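Local coordinates for protein fructose-bisphosphate aldolase class I (Thermoproteus tenax, PDB 1W8S) that folds as a TIM barrel of the DeoC/LacD family, a class I aldolase with 1,6-di-O-phosphono-beta-D-fructofuranose bound in its pocket, at residues E44-L49 with N233-R238; E211-Q216 with L241-A246; R48-A53 with G71-I76; I64-Y69 with V102-S107. The protein carries 2 engineered substitutions. All blocks are in the same frame, centred on the assembly; numbering follows the deposited sequence.

In the fold
The four contacts pack the outer helices and connecting loops of one TIM barrel. Contacts 1 and 3 use the same helix, 43-53, share Arg48 and Leu49, and have centres about 11 Å apart. Contact 2 joins the last two long helices. Its centre is about 13 Å from that of contact 1, and Leu241 packs on Leu49 between them. Contact 4 lies about 12 Å from contact 3, centre to centre. Contacts 2 and 4 are the most separated, with about 28 Å between centres. In contact 1 the side chain of Trp235 is about 5 Å from the bound 1,6-di-O-phosphono-beta-D-fructofuranose (FBP). The side chain of Phe213 is about 6 Å from the bound FBP.

Contact 1: E44-L49 with N233-R238; sequences EYILRL and NVWQRR
Ile46 and Trp235 bring the two backbones nearest, with CA atoms 7.7 Å apart, where helix 43-53 faces the short helix 232-235. The gap is filled by apolar side chains, all of them buried. Ile46 reaches across with its terminal methyl. Its CG1 branch lies anti to its own carbonyl carbon (chi1 -62°), and this carries CD1 to 3.8 Å from CD1 of Trp235. The same methyl also touches CG and CB of the tryptophan, so it meets the pyrrole end of the indole. It comes to the ring obliquely.

One turn further on, Leu49 uses a single branch. Its CD2 lies 3.9 Å from CG1 of Val234, the two side chains running past each other in opposite directions. CD2 is also 4.2 Å from CB of Trp235, so this methyl bridges both residues.

The indole is held by more than Ile46. Its NE1 donates to the backbone O of Ala22, and its ring packs edge-to-face with His25 and with Phe34. Behind Val234, Arg237 folds back on Asn233 side-on. Its NE donates to the backbone O of Asn233 at 2.7 Å, and its NH2 to OD1 of the same residue at 3.0 Å. Thr207 N gives OD1 a second partner.

Strand 18-22 closes the inner side through Leu21, which touches Ile46, Val234 and Trp235. A short helix just after the final barrel strand, here 227-230, is familiar from TIM barrels that bind phosphates, and the side chain of Trp235 lies about 5 Å from the bound 1,6-di-O-phosphono-beta-D-fructofuranose (FBP).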
loop_
_atom_site.group_PDB
_atom_site.type_symbol
_atom_site.label_atom_id
_atom_site.label_comp_id
_atom_site.label_asym_id
_atom_site.label_seq_id
_atom_site.Cartn_x
_atom_site.Cartn_y
_atom_site.Cartn_z
ATOM N N GLU E 44 26.123 4.065 26.831
ATOM C CA GLU E 44 27.490 3.722 27.219
ATOM C C GLU E 44 27.514 2.856 28.477
ATOM O O GLU E 44 28.297 1.927 28.573
ATOM C CB GLU E 44 28.359 4.973 27.426
ATOM C CG GLU E 44 28.492 5.858 26.187
ATOM C CD GLU E 44 29.463 7.041 26.357
ATOM O OE1 GLU E 44 29.727 7.716 25.346
ATOM O OE2 GLU E 44 29.937 7.324 27.484
ATOM N N TYR E 45 26.649 3.167 29.437
ATOM C CA TYR E 45 26.508 2.375 30.655
ATOM C C TYR E 45 26.044 0.959 30.323
ATOM O O TYR E 45 26.546 -0.002 30.866
ATOM C CB TYR E 45 25.510 3.059 31.589
ATOM C CG TYR E 45 25.022 2.222 32.727
ATOM C CD1 TYR E 45 25.768 2.102 33.910
ATOM C CD2 TYR E 45 23.819 1.564 32.641
ATOM C CE1 TYR E 45 25.293 1.336 34.959
ATOM C CE2 TYR E 45 23.346 0.799 33.668
ATOM C CZ TYR E 45 24.080 0.673 34.821
ATOM O OH TYR E 45 23.550 -0.094 35.835
ATOM N N ILE E 46 25.079 0.848 29.418
ATOM C CA ILE E 46 24.575 -0.454 28.971
ATOM C C ILE E 46 25.671 -1.343 28.333
ATOM O O ILE E 46 25.734 -2.551 28.587
ATOM C CB ILE E 46 23.415 -0.265 27.994
ATOM C CG1 ILE E 46 22.243 0.456 28.679
ATOM C CG2 ILE E 46 22.961 -1.602 27.410
ATOM C CD1 ILE E 46 21.623 -0.297 29.835
ATOM N N LEU E 47 26.522 -0.744 27.513
ATOM C CA LEU E 47 27.647 -1.482 26.929
ATOM C C LEU E 47 28.655 -1.946 27.975
ATOM O O LEU E 47 29.149 -3.073 27.916
ATOM C CB LEU E 47 28.359 -0.625 25.873
ATOM C CG LEU E 47 27.619 -0.475 24.553
ATOM C CD1 LEU E 47 28.216 0.650 23.771
ATOM C CD2 LEU E 47 27.670 -1.760 23.721
ATOM N N ARG E 48 28.970 -1.078 28.931
ATOM C CA ARG E 48 29.931 -1.413 29.980
ATOM C C ARG E 48 29.385 -2.543 30.835
ATOM O O ARG E 48 30.112 -3.449 31.231
ATOM C CB ARG E 48 30.208 -0.204 30.875
ATOM C CG ARG E 48 31.168 0.839 30.299
ATOM C CD ARG E 48 31.794 1.753 31.374
ATOM N NE ARG E 48 30.767 2.340 32.249
ATOM C CZ ARG E 48 30.055 3.439 31.976
ATOM N NH1 ARG E 48 30.236 4.123 30.846
ATOM N NH2 ARG E 48 29.140 3.858 32.843
ATOM N N LEU E 49 28.094 -2.465 31.127
ATOM C CA LEU E 49 27.383 -3.494 31.868
ATOM C C LEU E 49 27.430 -4.863 31.167
ATOM O O LEU E 49 27.759 -5.859 31.792
ATOM C CB LEU E 49 25.943 -3.029 32.061
ATOM C CG LEU E 49 25.047 -3.834 32.987
ATOM C CD1 LEU E 49 25.645 -3.936 34.410
ATOM C CD2 LEU E 49 23.656 -3.196 33.027
ATOM N N ASN E 233 15.000 -6.565 34.029
ATOM C CA ASN E 233 15.423 -7.318 35.224
ATOM C C ASN E 233 16.929 -7.252 35.493
ATOM O O ASN E 233 17.382 -7.685 36.548
ATOM C CB ASN E 233 14.956 -8.768 35.158
ATOM C CG ASN E 233 13.571 -8.939 35.689
ATOM O OD1 ASN E 233 13.348 -8.819 36.905
ATOM N ND2 ASN E 233 12.611 -9.132 34.795
ATOM N N VAL E 234 17.697 -6.714 34.551
ATOM C CA VAL E 234 19.065 -6.303 34.813
ATOM C C VAL E 234 19.153 -4.777 35.021
ATOM O O VAL E 234 19.464 -4.335 36.109
ATOM C CB VAL E 234 20.046 -6.810 33.718
ATOM C CG1 VAL E 234 21.451 -6.245 33.916
ATOM C CG2 VAL E 234 20.112 -8.338 33.763
ATOM N N TRP E 235 18.885 -3.967 34.000
ATOM C CA TRP E 235 19.232 -2.536 34.112
ATOM C C TRP E 235 18.241 -1.635 34.829
ATOM O O TRP E 235 18.572 -0.479 35.100
ATOM C CB TRP E 235 19.679 -1.927 32.781
ATOM C CG TRP E 235 18.796 -2.162 31.645
ATOM C CD1 TRP E 235 19.038 -2.954 30.567
ATOM C CD2 TRP E 235 17.519 -1.571 31.427
ATOM N NE1 TRP E 235 17.978 -2.903 29.690
ATOM C CE2 TRP E 235 17.035 -2.053 30.194
ATOM C CE3 TRP E 235 16.716 -0.688 32.156
ATOM C CZ2 TRP E 235 15.796 -1.706 29.698
ATOM C CZ3 TRP E 235 15.495 -0.318 31.623
ATOM C CH2 TRP E 235 15.045 -0.836 30.435
ATOM N N GLN E 236 17.058 -2.138 35.179
ATOM C CA GLN E 236 16.191 -1.387 36.108
ATOM C C GLN E 236 16.586 -1.587 37.576
ATOM O O GLN E 236 15.958 -0.992 38.454
ATOM C CB GLN E 236 14.705 -1.744 35.963
ATOM C CG GLN E 236 13.999 -1.063 34.816
ATOM C CD GLN E 236 12.465 -1.132 34.928
ATOM O OE1 GLN E 236 11.889 -2.196 35.169
ATOM N NE2 GLN E 236 11.816 0.007 34.726
ATOM N N ARG E 237 17.589 -2.435 37.841
ATOM C CA ARG E 237 18.108 -2.633 39.199
ATOM C C ARG E 237 19.303 -1.735 39.487
ATOM O O ARG E 237 20.187 -1.597 38.663
ATOM C CB ARG E 237 18.508 -4.086 39.412
ATOM C CG ARG E 237 17.383 -5.028 39.134
ATOM C CD ARG E 237 17.712 -6.478 39.382
ATOM N NE ARG E 237 16.549 -7.341 39.134
ATOM C CZ ARG E 237 15.486 -7.391 39.917
ATOM N NH1 ARG E 237 15.430 -6.650 41.009
ATOM N NH2 ARG E 237 14.463 -8.189 39.610
ATOM N N ARG E 238 19.325 -1.128 40.670
ATOM C CA ARG E 238 20.467 -0.313 41.082
ATOM C C ARG E 238 21.701 -1.186 41.329
ATOM O O ARG E 238 22.829 -0.704 41.199
ATOM C CB ARG E 238 20.132 0.509 42.324
ATOM C CG ARG E 238 19.289 1.759 42.027
ATOM C CD ARG E 238 18.519 2.263 43.257
ATOM N NE ARG E 238 17.732 1.168 43.842
ATOM C CZ ARG E 238 17.445 1.004 45.139
ATOM N NH1 ARG E 238 17.850 1.888 46.060
ATOM N NH2 ARG E 238 16.728 -0.060 45.509
#

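Contact 2: E211-Q216 with L241-A246; sequences EDFLKQ and LKFARA
Phe213 and Leu214 meet Phe243 on the outside of the TIM barrel, where the long helix 210-222 packs against the long C-terminal helix 240-253. The contact is wholly apolar and depends on one ring. Phe243 covers the distance between helices whose nearest CA atoms, those of Leu214 and Ala246, are 8.6 Å apart. Its CG is anti to the backbone N (chi1 -172°), which sends the ring out from its helix toward the other one.

The tip of that ring touches both partners. CZ of Phe243 lies 3.8 Å from CD2 of Phe213. Each of these atoms sits near the plane of the other ring, so the phenylalanines meet edge to edge and neither face is used. The CB of Phe213 also approaches CZ, at 4.1 Å.

Leu214 takes the next position along the rim. Its CG is 3.7 Å from CE1 of Phe243, and both of its methyls touch the same carbon. The branch point of the leucine meets this corner of the ring at its edge, with CG near the ring plane.

The neighbours extend the seam. Leu247, a turn after Phe243, touches both Phe213 and Leu214, and Leu250 adds to the cover of Leu214. Arg237 and Asn233, from the region of helix 232-235, pack on Phe243 and Phe213 respectively. On another side of the C-terminal helix, Leu241 and Ala244 rest against helix 43-53.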
loop_
_atom_site.group_PDB
_atom_site.type_symbol
_atom_site.label_atom_id
_atom_site.label_comp_id
_atom_site.label_asym_id
_atom_site.label_seq_id
_atom_site.Cartn_x
_atom_site.Cartn_y
_atom_site.Cartn_z
ATOM N N GLU E 211 15.084 -13.137 43.415
ATOM C CA GLU E 211 14.912 -14.579 43.463
ATOM C C GLU E 211 13.794 -15.058 42.537
ATOM O O GLU E 211 13.902 -16.129 41.974
ATOM C CB GLU E 211 14.668 -15.063 44.906
ATOM C CG GLU E 211 14.917 -16.553 45.105
ATOM C CD GLU E 211 16.366 -16.942 44.842
ATOM O OE1 GLU E 211 17.282 -16.308 45.439
ATOM O OE2 GLU E 211 16.590 -17.876 44.041
ATOM N N ASP E 212 12.735 -14.266 42.373
ATOM C CA ASP E 212 11.625 -14.635 41.508
ATOM C C ASP E 212 12.177 -14.751 40.088
ATOM O O ASP E 212 11.854 -15.688 39.386
ATOM C CB ASP E 212 10.510 -13.584 41.482
ATOM C CG ASP E 212 9.702 -13.510 42.757
ATOM O OD1 ASP E 212 9.636 -14.497 43.536
ATOM O OD2 ASP E 212 9.093 -12.465 43.072
ATOM N N PHE E 213 12.991 -13.780 39.668
ATOM C CA PHE E 213 13.586 -13.831 38.331
ATOM C C PHE E 213 14.547 -14.999 38.109
ATOM O O PHE E 213 14.521 -15.643 37.064
ATOM C CB PHE E 213 14.300 -12.535 37.964
ATOM C CG PHE E 213 14.613 -12.459 36.512
ATOM C CD1 PHE E 213 13.587 -12.467 35.579
ATOM C CD2 PHE E 213 15.929 -12.443 36.057
ATOM C CE1 PHE E 213 13.866 -12.434 34.198
ATOM C CE2 PHE E 213 16.203 -12.404 34.662
ATOM C CZ PHE E 213 15.190 -12.416 33.764
ATOM N N LEU E 214 15.411 -15.264 39.078
ATOM C CA LEU E 214 16.358 -16.368 38.960
ATOM C C LEU E 214 15.617 -17.705 38.835
ATOM O O LEU E 214 16.064 -18.597 38.133
ATOM C CB LEU E 214 17.315 -16.397 40.172
ATOM C CG LEU E 214 18.414 -15.333 40.196
ATOM C CD1 LEU E 214 19.117 -15.298 41.553
ATOM C CD2 LEU E 214 19.428 -15.556 39.071
ATOM N N LYS E 215 14.487 -17.826 39.531
ATOM C CA LYS E 215 13.665 -19.035 39.503
ATOM C C LYS E 215 12.991 -19.225 38.146
ATOM O O LYS E 215 12.840 -20.349 37.680
ATOM C CB LYS E 215 12.606 -18.993 40.625
ATOM C CG LYS E 215 13.158 -19.293 42.018
ATOM C CD LYS E 215 12.109 -19.910 42.960
ATOM C CE LYS E 215 12.149 -21.458 42.897
ATOM N NZ LYS E 215 12.213 -21.955 41.457
ATOM N N GLN E 216 12.573 -18.133 37.509
ATOM C CA GLN E 216 12.057 -18.207 36.154
ATOM C C GLN E 216 13.159 -18.635 35.180
ATOM O O GLN E 216 12.936 -19.493 34.341
ATOM C CB GLN E 216 11.485 -16.861 35.690
ATOM C CG GLN E 216 10.213 -16.456 36.410
ATOM C CD GLN E 216 9.763 -15.028 36.093
ATOM O OE1 GLN E 216 10.545 -14.209 35.606
ATOM N NE2 GLN E 216 8.503 -14.733 36.376
ATOM N N LEU E 241 24.893 -4.703 37.985
ATOM C CA LEU E 241 26.067 -5.520 37.689
ATOM C C LEU E 241 26.155 -6.764 38.572
ATOM O O LEU E 241 26.404 -7.853 38.052
ATOM C CB LEU E 241 27.335 -4.699 37.776
ATOM C CG LEU E 241 28.619 -5.498 37.553
ATOM C CD1 LEU E 241 28.664 -6.137 36.166
ATOM C CD2 LEU E 241 29.801 -4.587 37.796
ATOM N N LYS E 242 25.928 -6.616 39.879
ATOM C CA LYS E 242 25.919 -7.758 40.807
ATOM C C LYS E 242 24.927 -8.827 40.356
ATOM O O LYS E 242 25.266 -9.999 40.242
ATOM C CB LYS E 242 25.576 -7.305 42.235
ATOM C CG LYS E 242 25.699 -8.408 43.305
ATOM C CD LYS E 242 25.400 -7.893 44.726
ATOM C CE LYS E 242 25.706 -8.959 45.782
ATOM N NZ LYS E 242 26.968 -8.671 46.540
ATOM N N PHE E 243 23.708 -8.399 40.054
ATOM C CA PHE E 243 22.678 -9.325 39.630
ATOM C C PHE E 243 22.961 -9.916 38.255
ATOM O O PHE E 243 22.710 -11.094 38.019
ATOM C CB PHE E 243 21.306 -8.667 39.664
ATOM C CG PHE E 243 20.191 -9.623 39.421
ATOM C CD1 PHE E 243 20.067 -10.775 40.195
ATOM C CD2 PHE E 243 19.277 -9.397 38.419
ATOM C CE1 PHE E 243 19.049 -11.666 39.959
ATOM C CE2 PHE E 243 18.254 -10.283 38.190
ATOM C CZ PHE E 243 18.143 -11.420 38.965
ATOM N N ALA E 244 23.510 -9.111 37.355
ATOM C CA ALA E 244 23.884 -9.584 36.017
ATOM C C ALA E 244 24.912 -10.717 36.118
ATOM O O ALA E 244 24.774 -11.746 35.480
ATOM C CB ALA E 244 24.432 -8.436 35.176
ATOM N N ARG E 245 25.906 -10.538 36.965
ATOM C CA ARG E 245 26.915 -11.579 37.192
ATOM C C ARG E 245 26.296 -12.842 37.812
ATOM O O ARG E 245 26.693 -13.946 37.476
ATOM C CB ARG E 245 28.045 -11.049 38.072
ATOM C CG ARG E 245 28.829 -9.889 37.434
ATOM C CD ARG E 245 30.321 -9.910 37.686
ATOM N NE ARG E 245 30.854 -8.645 38.200
ATOM C CZ ARG E 245 31.843 -7.912 37.652
ATOM N NH1 ARG E 245 32.436 -8.261 36.517
ATOM N NH2 ARG E 245 32.242 -6.799 38.255
ATOM N N ALA E 246 25.317 -12.682 38.698
ATOM C CA ALA E 246 24.588 -13.839 39.233
ATOM C C ALA E 246 23.863 -14.605 38.118
ATOM O O ALA E 246 23.841 -15.820 38.112
ATOM C CB ALA E 246 23.604 -13.409 40.312
#

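Contact 3: R48-A53 with G71-I76; sequences RLARDA and GSVPLI
Arg51 lies over Ser72 and Val73, where helix 43-53 meets the loop that leads into strand 75-81. This loop belongs to a beta-alpha-beta unit of the TIM barrel, running from strand 57-60 through helix 62-68 to strand 75-81. The backbones come closest at Arg51 and Val73, with CA atoms 6.5 Å apart.

Ser72 is the first residue of the loop to touch the helix. Its CB is 3.8 Å from CD of Arg51, a contact between the aliphatic part of the arginine and the serine. The hydroxyl OG is hydrogen-bonded to OD1 of Asp70, and it also accepts a bond from water 1.

Val73 is buried and makes the apolar part of the contact. Its CG2 branch, anti to its own carbonyl carbon, points into the helix surface. It lies 3.8 Å from CG of Arg51 and 4.2 Å from CB of Ala50. One methyl thus fills the angle between two successive residues of the helix.

Pro74 turns away to helix 4-12, where it packs on Ile11 and Phe12. Leu75 and Ile76 then enter the barrel sheet. Ile76 pairs with Val58 and Phe60 of the neighbouring parallel strand, while Ala50 reaches that strand from outside through Val58.

The polar end of Arg51 lies on the outer side. A sharp bend at chi3 (-5°) turns the guanidinium toward Asp52, where NH2 forms a salt bridge with OD1 of Asp52 at 3.3 Å. NE donates to water 1, which lies in the guanidinium plane 3.1 Å from NE.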
loop_
_atom_site.group_PDB
_atom_site.type_symbol
_atom_site.label_atom_id
_atom_site.label_comp_id
_atom_site.label_asym_id
_atom_site.label_seq_id
_atom_site.Cartn_x
_atom_site.Cartn_y
_atom_site.Cartn_z
ATOM N N ARG E 48 28.970 -1.078 28.931
ATOM C CA ARG E 48 29.931 -1.413 29.980
ATOM C C ARG E 48 29.385 -2.543 30.835
ATOM O O ARG E 48 30.112 -3.449 31.231
ATOM C CB ARG E 48 30.208 -0.204 30.875
ATOM C CG ARG E 48 31.168 0.839 30.299
ATOM C CD ARG E 48 31.794 1.753 31.374
ATOM N NE ARG E 48 30.767 2.340 32.249
ATOM C CZ ARG E 48 30.055 3.439 31.976
ATOM N NH1 ARG E 48 30.236 4.123 30.846
ATOM N NH2 ARG E 48 29.140 3.858 32.843
ATOM N N LEU E 49 28.094 -2.465 31.127
ATOM C CA LEU E 49 27.383 -3.494 31.868
ATOM C C LEU E 49 27.430 -4.863 31.167
ATOM O O LEU E 49 27.759 -5.859 31.792
ATOM C CB LEU E 49 25.943 -3.029 32.061
ATOM C CG LEU E 49 25.047 -3.834 32.987
ATOM C CD1 LEU E 49 25.645 -3.936 34.410
ATOM C CD2 LEU E 49 23.656 -3.196 33.027
ATOM N N ALA E 50 27.116 -4.910 29.871
ATOM C CA ALA E 50 27.173 -6.170 29.116
ATOM C C ALA E 50 28.571 -6.759 29.085
ATOM O O ALA E 50 28.735 -7.938 29.244
ATOM C CB ALA E 50 26.638 -5.989 27.673
ATOM N N ARG E 51 29.573 -5.911 28.886
ATOM C CA ARG E 51 30.978 -6.303 28.959
ATOM C C ARG E 51 31.352 -6.841 30.348
ATOM O O ARG E 51 31.761 -7.998 30.508
ATOM C CB ARG E 51 31.849 -5.070 28.679
ATOM C CG ARG E 51 32.625 -5.063 27.360
ATOM C CD ARG E 51 33.607 -3.843 27.170
ATOM N NE ARG E 51 33.586 -2.800 28.227
ATOM C CZ ARG E 51 34.163 -2.906 29.440
ATOM N NH1 ARG E 51 34.784 -4.025 29.801
ATOM N NH2 ARG E 51 34.105 -1.892 30.315
ATOM N N ASP E 52 31.221 -5.984 31.358
ATOM C CA ASP E 52 31.610 -6.304 32.729
ATOM C C ASP E 52 30.925 -7.550 33.270
ATOM O O ASP E 52 31.504 -8.266 34.082
ATOM C CB ASP E 52 31.301 -5.143 33.674
ATOM C CG ASP E 52 32.166 -3.907 33.415
ATOM O OD1 ASP E 52 33.120 -3.981 32.605
ATOM O OD2 ASP E 52 31.937 -2.813 33.983
ATOM N N ALA E 53 29.693 -7.812 32.832
ATOM C CA ALA E 53 28.955 -8.970 33.309
ATOM C C ALA E 53 29.275 -10.228 32.480
ATOM O O ALA E 53 28.945 -11.337 32.885
ATOM C CB ALA E 53 27.483 -8.694 33.298
ATOM N N GLY E 71 31.724 -1.755 19.080
ATOM C CA GLY E 71 32.306 -3.043 18.722
ATOM C C GLY E 71 32.686 -3.980 19.867
ATOM O O GLY E 71 33.190 -5.068 19.609
ATOM N N SER E 72 32.374 -3.614 21.107
ATOM C CA SER E 72 32.926 -4.286 22.284
ATOM C C SER E 72 32.188 -5.562 22.731
ATOM O O SER E 72 32.740 -6.378 23.467
ATOM C CB SER E 72 32.998 -3.299 23.445
ATOM O OG SER E 72 31.695 -2.868 23.841
ATOM N N VAL E 73 30.942 -5.695 22.308
ATOM C CA VAL E 73 30.100 -6.855 22.571
ATOM C C VAL E 73 29.305 -7.070 21.274
ATOM O O VAL E 73 28.870 -6.101 20.679
ATOM C CB VAL E 73 29.122 -6.518 23.721
ATOM C CG1 VAL E 73 28.155 -7.622 23.959
ATOM C CG2 VAL E 73 29.906 -6.291 24.999
ATOM N N PRO E 74 29.098 -8.291 20.825
ATOM C CA PRO E 74 28.285 -8.504 19.617
ATOM C C PRO E 74 26.913 -7.813 19.642
ATOM O O PRO E 74 26.242 -7.731 20.667
ATOM C CB PRO E 74 28.122 -10.014 19.561
ATOM C CG PRO E 74 29.290 -10.571 20.319
ATOM C CD PRO E 74 29.637 -9.556 21.363
ATOM N N LEU E 75 26.505 -7.312 18.489
ATOM C CA LEU E 75 25.308 -6.492 18.369
ATOM C C LEU E 75 24.238 -7.222 17.552
ATOM O O LEU E 75 24.533 -7.734 16.492
ATOM C CB LEU E 75 25.670 -5.188 17.679
ATOM C CG LEU E 75 24.533 -4.336 17.132
ATOM C CD1 LEU E 75 23.681 -3.801 18.251
ATOM C CD2 LEU E 75 25.105 -3.208 16.289
ATOM N N ILE E 76 23.013 -7.239 18.085
ATOM C CA ILE E 76 21.815 -7.617 17.377
ATOM C C ILE E 76 21.089 -6.307 17.115
ATOM O O ILE E 76 20.716 -5.596 18.054
ATOM C CB ILE E 76 20.964 -8.553 18.207
ATOM C CG1 ILE E 76 21.778 -9.787 18.595
ATOM C CG2 ILE E 76 19.697 -8.953 17.443
ATOM C CD1 ILE E 76 21.007 -10.816 19.426
HETATM O O HOH W 1 32.068 -0.957 26.202
#

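Contact 4: I64-Y69 with V102-S107; sequences IAEKYY and VSLGAS
Water 3 joins Tyr69, Gly105 and Ser107. It donates to the backbone O of Gly105 at 2.7 Å and, at a longer 3.2 Å, to OH of Tyr69. OG of Ser107 is its third partner, also at 2.7 Å. The tyrosine hydroxyl is hydrogen-bonded to Val73 O as well, which fixes the end of the ring.

A second water also spans the segments, beside Ala65 and Leu104. Water 2 donates to Ala65 O at 2.9 Å. It also donates to the backbone O of Leu104. The two segments are thus bridged twice through solvent.

Direct packing is led by Leu104. Its CD2 methyl rests 3.7 Å from CA of Glu66 and also touches the CB of that residue. The Tyr69 ring lies beside the opposite backbone. Its CD2 is 3.6 Å from Leu104 O, and its CE2 is near Gly105 O, both oxygens set obliquely to the ring. Gly105 has positive phi (93°) and ends helix 98-103 in a Schellman motif.

The carboxylate of Glu66 faces another way. OE1 forms salt bridges with Lys67 NZ and with Lys131 of the second subunit, so this side borders the assembly interface. Inward, Ala65 and Tyr69 pack on Leu75 of strand 75-81. Ser107 pairs with Leu75 through the backbone and leads into strand 108-113, so the contact covers the place where these parallel strands begin.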
loop_
_atom_site.group_PDB
_atom_site.type_symbol
_atom_site.label_atom_id
_atom_site.label_comp_id
_atom_site.label_asym_id
_atom_site.label_seq_id
_atom_site.Cartn_x
_atom_site.Cartn_y
_atom_site.Cartn_z
ATOM N N ILE E 64 20.735 4.135 18.319
ATOM C CA ILE E 64 21.650 3.813 19.388
ATOM C C ILE E 64 22.878 3.090 18.854
ATOM O O ILE E 64 23.982 3.367 19.278
ATOM C CB ILE E 64 20.956 2.933 20.478
ATOM C CG1 ILE E 64 19.715 3.615 21.058
ATOM C CG2 ILE E 64 21.947 2.524 21.571
ATOM C CD1 ILE E 64 19.950 4.856 21.766
ATOM N N ALA E 65 22.694 2.132 17.962
ATOM C CA ALA E 65 23.863 1.499 17.327
ATOM C C ALA E 65 24.749 2.543 16.615
ATOM O O ALA E 65 25.967 2.519 16.749
ATOM C CB ALA E 65 23.441 0.430 16.373
ATOM N N GLU E 66 24.154 3.453 15.841
ATOM C CA GLU E 66 24.956 4.400 15.046
ATOM C C GLU E 66 25.744 5.303 15.955
ATOM O O GLU E 66 26.903 5.572 15.706
ATOM C CB GLU E 66 24.064 5.271 14.141
ATOM C CG GLU E 66 24.803 6.244 13.236
ATOM C CD GLU E 66 23.843 7.046 12.381
ATOM O OE1 GLU E 66 23.196 7.955 12.899
ATOM O OE2 GLU E 66 23.727 6.752 11.185
ATOM N N LYS E 67 25.079 5.814 16.991
ATOM C CA LYS E 67 25.670 6.863 17.841
ATOM C C LYS E 67 26.600 6.322 18.930
ATOM O O LYS E 67 27.497 7.035 19.399
ATOM C CB LYS E 67 24.533 7.699 18.471
ATOM C CG LYS E 67 24.280 9.033 17.814
ATOM C CD LYS E 67 23.813 8.877 16.431
ATOM C CE LYS E 67 23.370 10.208 15.785
ATOM N NZ LYS E 67 22.435 9.828 14.645
ATOM N N TYR E 68 26.375 5.079 19.348
ATOM C CA TYR E 68 27.052 4.516 20.526
ATOM C C TYR E 68 27.815 3.203 20.356
ATOM O O TYR E 68 28.730 2.928 21.138
ATOM C CB TYR E 68 26.035 4.305 21.658
ATOM C CG TYR E 68 25.469 5.594 22.207
ATOM C CD1 TYR E 68 26.118 6.285 23.231
ATOM C CD2 TYR E 68 24.308 6.131 21.696
ATOM C CE1 TYR E 68 25.601 7.464 23.723
ATOM C CE2 TYR E 68 23.797 7.303 22.185
ATOM C CZ TYR E 68 24.443 7.964 23.195
ATOM O OH TYR E 68 23.920 9.130 23.680
ATOM N N TYR E 69 27.428 2.370 19.390
ATOM C CA TYR E 69 28.031 1.050 19.292
ATOM C C TYR E 69 29.495 1.181 18.979
ATOM O O TYR E 69 29.873 1.941 18.093
ATOM C CB TYR E 69 27.383 0.176 18.235
ATOM C CG TYR E 69 27.936 -1.225 18.267
ATOM C CD1 TYR E 69 27.860 -2.002 19.433
ATOM C CD2 TYR E 69 28.561 -1.770 17.154
ATOM C CE1 TYR E 69 28.352 -3.297 19.476
ATOM C CE2 TYR E 69 29.082 -3.053 17.185
ATOM C CZ TYR E 69 28.965 -3.830 18.324
ATOM O OH TYR E 69 29.493 -5.104 18.278
ATOM N N VAL E 102 24.404 -4.267 8.717
ATOM C CA VAL E 102 25.732 -4.702 8.435
ATOM C C VAL E 102 26.709 -3.547 8.562
ATOM O O VAL E 102 27.721 -3.671 9.268
ATOM C CB VAL E 102 25.823 -5.347 7.051
ATOM C CG1 VAL E 102 27.273 -5.561 6.659
ATOM C CG2 VAL E 102 25.072 -6.687 7.100
ATOM N N SER E 103 26.389 -2.413 7.935
ATOM C CA SER E 103 27.236 -1.215 8.042
ATOM C C SER E 103 27.409 -0.684 9.499
ATOM O O SER E 103 28.441 -0.102 9.834
ATOM C CB SER E 103 26.718 -0.091 7.133
ATOM O OG SER E 103 27.546 1.076 7.245
ATOM N N LEU E 104 26.415 -0.939 10.338
ATOM C CA LEU E 104 26.381 -0.514 11.730
ATOM C C LEU E 104 27.110 -1.479 12.692
ATOM O O LEU E 104 27.225 -1.203 13.898
ATOM C CB LEU E 104 24.914 -0.283 12.142
ATOM C CG LEU E 104 24.263 0.973 11.552
ATOM C CD1 LEU E 104 22.814 1.047 11.899
ATOM C CD2 LEU E 104 24.972 2.236 11.998
ATOM N N GLY E 105 27.613 -2.593 12.148
ATOM C CA GLY E 105 28.423 -3.538 12.878
ATOM C C GLY E 105 27.657 -4.679 13.505
ATOM O O GLY E 105 28.185 -5.385 14.360
ATOM N N ALA E 106 26.428 -4.872 13.071
ATOM C CA ALA E 106 25.580 -5.952 13.577
ATOM C C ALA E 106 26.150 -7.309 13.226
ATOM O O ALA E 106 26.673 -7.482 12.143
ATOM C CB ALA E 106 24.176 -5.827 12.999
ATOM N N SER E 107 26.041 -8.260 14.160
ATOM C CA SER E 107 26.315 -9.682 13.924
ATOM C C SER E 107 25.053 -10.503 13.741
ATOM O O SER E 107 25.114 -11.679 13.382
ATOM C CB SER E 107 27.045 -10.289 15.123
ATOM O OG SER E 107 28.326 -9.749 15.227
HETATM O O HOH W 2 27.584 1.438 14.551
HETATM O O HOH W 3 28.459 -7.286 16.209
#